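Local coordinates for glycoside hydrolase family 31 (PDB 5I0F), which probably hydrolyses cycloalternan, a cyclic glucan, through a covalent glycosyl-enzyme intermediate, at residues T3-G8 with A14-Q19. Residues are numbered along the deposited sequence; the frame is centred on the assembly and turned at random.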
ATOM      1  N   THR A   3     -26.012   9.048 -17.835  1.00 30.41           N
ATOM      2  CA  THR A   3     -25.159   9.234 -16.673  1.00 29.73           C
ATOM      3  C   THR A   3     -23.990  10.156 -17.014  1.00 28.00           C
ATOM      4  O   THR A   3     -23.246   9.926 -17.970  1.00 27.55           O
ATOM      5  CB  THR A   3     -24.625   7.876 -16.161  1.00 30.68           C
ATOM      6  OG1 THR A   3     -25.732   7.047 -15.816  1.00 32.70           O
ATOM      7  CG2 THR A   3     -23.737   8.037 -14.925  1.00 30.81           C
ATOM      8  N   HIS A   4     -23.852  11.203 -16.219  1.00 27.47           N
ATOM      9  CA  HIS A   4     -22.678  12.049 -16.251  1.00 26.49           C
ATOM     10  C   HIS A   4     -22.295  12.359 -14.817  1.00 27.03           C
ATOM     11  O   HIS A   4     -23.117  12.811 -14.046  1.00 26.44           O
ATOM     12  CB  HIS A   4     -22.945  13.339 -17.007  1.00 26.20           C
ATOM     13  CG  HIS A   4     -21.802  14.303 -16.966  1.00 25.73           C
ATOM     14  ND1 HIS A   4     -20.681  14.156 -17.749  1.00 25.21           N
ATOM     15  CD2 HIS A   4     -21.598  15.411 -16.217  1.00 26.32           C
ATOM     16  CE1 HIS A   4     -19.849  15.153 -17.513  1.00 25.62           C
ATOM     17  NE2 HIS A   4     -20.382  15.928 -16.586  1.00 26.60           N
ATOM     18  N   ARG A   5     -21.046  12.056 -14.471  1.00 27.31           N
ATOM     19  CA  ARG A   5     -20.468  12.410 -13.172  1.00 28.13           C
ATOM     20  C   ARG A   5     -19.207  13.193 -13.491  1.00 27.19           C
ATOM     21  O   ARG A   5     -18.271  12.625 -14.033  1.00 26.30           O
ATOM     22  CB  ARG A   5     -20.065  11.154 -12.400  1.00 29.47           C
ATOM     23  CG  ARG A   5     -21.215  10.275 -11.922  1.00 31.69           C
ATOM     24  CD  ARG A   5     -20.677   9.049 -11.182  1.00 32.71           C
ATOM     25  NE  ARG A   5     -19.960   8.139 -12.078  1.00 32.42           N
ATOM     26  CZ  ARG A   5     -19.429   6.967 -11.722  1.00 34.21           C
ATOM     27  NH1 ARG A   5     -19.511   6.525 -10.471  1.00 35.30           N
ATOM     28  NH2 ARG A   5     -18.812   6.220 -12.637  1.00 34.25           N
ATOM     29  N   PRO A   6     -19.170  14.495 -13.178  1.00 28.02           N
ATOM     30  CA  PRO A   6     -18.030  15.330 -13.568  1.00 27.70           C
ATOM     31  C   PRO A   6     -16.648  14.753 -13.210  1.00 27.01           C
ATOM     32  O   PRO A   6     -15.706  14.912 -13.965  1.00 26.52           O
ATOM     33  CB  PRO A   6     -18.274  16.618 -12.776  1.00 29.53           C
ATOM     34  CG  PRO A   6     -19.741  16.693 -12.629  1.00 30.39           C
ATOM     35  CD  PRO A   6     -20.184  15.279 -12.433  1.00 29.42           C
ATOM     36  N   ARG A   7     -16.543  14.093 -12.066  1.00 27.52           N
ATOM     37  CA  ARG A   7     -15.270  13.488 -11.639  1.00 27.80           C
ATOM     38  C   ARG A   7     -15.142  12.008 -11.968  1.00 25.92           C
ATOM     39  O   ARG A   7     -14.081  11.420 -11.749  1.00 24.88           O
ATOM     40  CB  ARG A   7     -15.050  13.717 -10.147  1.00 29.94           C
ATOM     41  CG  ARG A   7     -14.763  15.164  -9.774  1.00 33.47           C
ATOM     42  CD  ARG A   7     -14.728  15.344  -8.259  1.00 36.66           C
ATOM     43  NE  ARG A   7     -16.046  15.776  -7.815  1.00 42.89           N
ATOM     44  CZ  ARG A   7     -16.981  15.040  -7.212  1.00 45.09           C
ATOM     45  NH1 ARG A   7     -16.782  13.769  -6.901  1.00 46.43           N
ATOM     46  NH2 ARG A   7     -18.138  15.605  -6.904  1.00 47.08           N
ATOM     47  N   GLY A   8     -16.210  11.404 -12.484  1.00 24.71           N
ATOM     48  CA  GLY A   8     -16.193  10.020 -12.896  1.00 24.14           C
ATOM     49  C   GLY A   8     -16.162   9.036 -11.740  1.00 24.35           C
ATOM     50  O   GLY A   8     -16.667   9.309 -10.653  1.00 24.40           O
ATOM     51  N   ALA A  14      -7.109   6.782 -13.687  1.00 22.26           N
ATOM     52  CA  ALA A  14      -7.877   6.423 -14.871  1.00 23.72           C
ATOM     53  C   ALA A  14      -9.143   7.259 -14.919  1.00 24.27           C
ATOM     54  O   ALA A  14      -9.653   7.709 -13.879  1.00 22.67           O
ATOM     55  CB  ALA A  14      -8.224   4.951 -14.875  1.00 24.10           C
ATOM     56  N   ARG A  15      -9.612   7.471 -16.143  1.00 26.83           N
ATOM     57  CA  ARG A  15     -10.869   8.170 -16.390  1.00 28.69           C
ATOM     58  C   ARG A  15     -11.936   7.172 -16.804  1.00 28.01           C
ATOM     59  O   ARG A  15     -11.645   6.217 -17.533  1.00 27.79           O
ATOM     60  CB  ARG A  15     -10.688   9.207 -17.497  1.00 33.08           C
ATOM     61  CG  ARG A  15      -9.518  10.160 -17.267  1.00 38.06           C
ATOM     62  CD  ARG A  15      -9.097  10.838 -18.559  1.00 43.76           C
ATOM     63  NE  ARG A  15      -8.630   9.881 -19.562  1.00 49.83           N
ATOM     64  CZ  ARG A  15      -8.702  10.047 -20.888  1.00 55.19           C
ATOM     65  NH1 ARG A  15      -8.233   9.081 -21.684  1.00 58.17           N
ATOM     66  NH2 ARG A  15      -9.241  11.147 -21.437  1.00 56.80           N
ATOM     67  N   SER A  16     -13.163   7.400 -16.340  1.00 27.26           N
ATOM     68  CA  SER A  16     -14.344   6.681 -16.830  1.00 27.68           C
ATOM     69  C   SER A  16     -14.944   7.408 -18.042  1.00 27.11           C
ATOM     70  O   SER A  16     -14.543   8.528 -18.380  1.00 26.05           O
ATOM     71  CB  SER A  16     -15.381   6.499 -15.705  1.00 28.31           C
ATOM     72  OG  SER A  16     -15.586   7.676 -14.959  1.00 27.61           O
ATOM     73  N   LEU A  17     -15.915   6.773 -18.690  1.00 27.32           N
ATOM     74  CA  LEU A  17     -16.519   7.322 -19.906  1.00 28.73           C
ATOM     75  C   LEU A  17     -17.569   8.418 -19.669  1.00 27.84           C
ATOM     76  O   LEU A  17     -18.087   8.993 -20.633  1.00 29.27           O
ATOM     77  CB  LEU A  17     -17.154   6.182 -20.717  1.00 30.63           C
ATOM     78  CG  LEU A  17     -16.170   5.163 -21.276  1.00 33.56           C
ATOM     79  CD1 LEU A  17     -16.909   3.979 -21.882  1.00 36.20           C
ATOM     80  CD2 LEU A  17     -15.251   5.800 -22.308  1.00 35.00           C
ATOM     81  N   ASP A  18     -17.883   8.705 -18.413  1.00 26.79           N
ATOM     82  CA  ASP A  18     -19.003   9.579 -18.043  1.00 27.14           C
ATOM     83  C   ASP A  18     -18.564  10.893 -17.355  1.00 25.98           C
ATOM     84  O   ASP A  18     -19.354  11.499 -16.632  1.00 26.13           O
ATOM     85  CB  ASP A  18     -19.957   8.792 -17.115  1.00 28.38           C
ATOM     86  CG  ASP A  18     -19.287   8.352 -15.816  1.00 29.94           C
ATOM     87  OD1 ASP A  18     -18.045   8.512 -15.679  1.00 30.46           O
ATOM     88  OD2 ASP A  18     -20.007   7.848 -14.929  1.00 32.41           O
ATOM     89  N   GLN A  19     -17.320  11.333 -17.583  1.00 25.10           N
ATOM     90  CA  GLN A  19     -16.738  12.448 -16.830  1.00 24.49           C
ATOM     91  C   GLN A  19     -16.219  13.589 -17.691  1.00 24.42           C
ATOM     92  O   GLN A  19     -16.179  13.489 -18.912  1.00 25.17           O
ATOM     93  CB  GLN A  19     -15.635  11.961 -15.893  1.00 23.72           C
ATOM     94  CG  GLN A  19     -14.368  11.454 -16.558  1.00 24.16           C
ATOM     95  CD  GLN A  19     -13.302  11.162 -15.515  1.00 23.94           C
ATOM     96  OE1 GLN A  19     -13.208  10.045 -14.979  1.00 23.50           O
ATOM     97  NE2 GLN A  19     -12.552  12.191 -15.159  1.00 24.49           N
TER
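Arg5 and Asp18 meet as a charged pair in which one carboxylate oxygen, OD2, takes both guanidinium N-H groups. Arg5 NE lies 2.9 Å from Asp18 OD2 and NH2 lies 3.1 Å from the same atom, so the guanidinium comes side-on with two nitrogens. The carboxylate stands at the guanidinium's edge, yet the two planes are turned 69° apart; NH2 is met through the syn lone pair of OD2, whereas NE sits on the syn side but 28° out of the carboxylate plane. A bend at chi3 folds the arginine tip back, and Gly8 O lies over the centre of one guanidinium face. The same two residues also join through their backbones: Arg5 N donates to Asp18 O at 2.8 Å.

Both segments belong to one long loop between the short strands 2-3 and 20-21, each of which pairs with strand 31-37 of the antiparallel sheet in the N-terminal domain. Within that loop, residues 5-8 form a type I beta turn, and Gln19 packs against it, its CB 3.3 Å from Arg5 O. Gly8, with positive phi and no side chain, lets the hydroxyl of Ser16 approach closely, with OG 3.2 Å from Gly8 CA.

The other carboxylate oxygen of Asp18 is held within its own segment. The first torsion (chi1 62°) puts the carboxylate between the backbone N and the carbonyl carbon. OD1 accepts from Ser16 OG at 2.7 Å, nearly along the C-O axis; OD2 accepts from Arg5. Ser16 OG in turn accepts from Ile9 N, and Ser16 N bonds Gln19 OE1 from above its carbonyl plane. The His4 ring, meanwhile, turns to the sheet, where ND1 bonds Gly34 O and NE2 bonds Tyr107 OH.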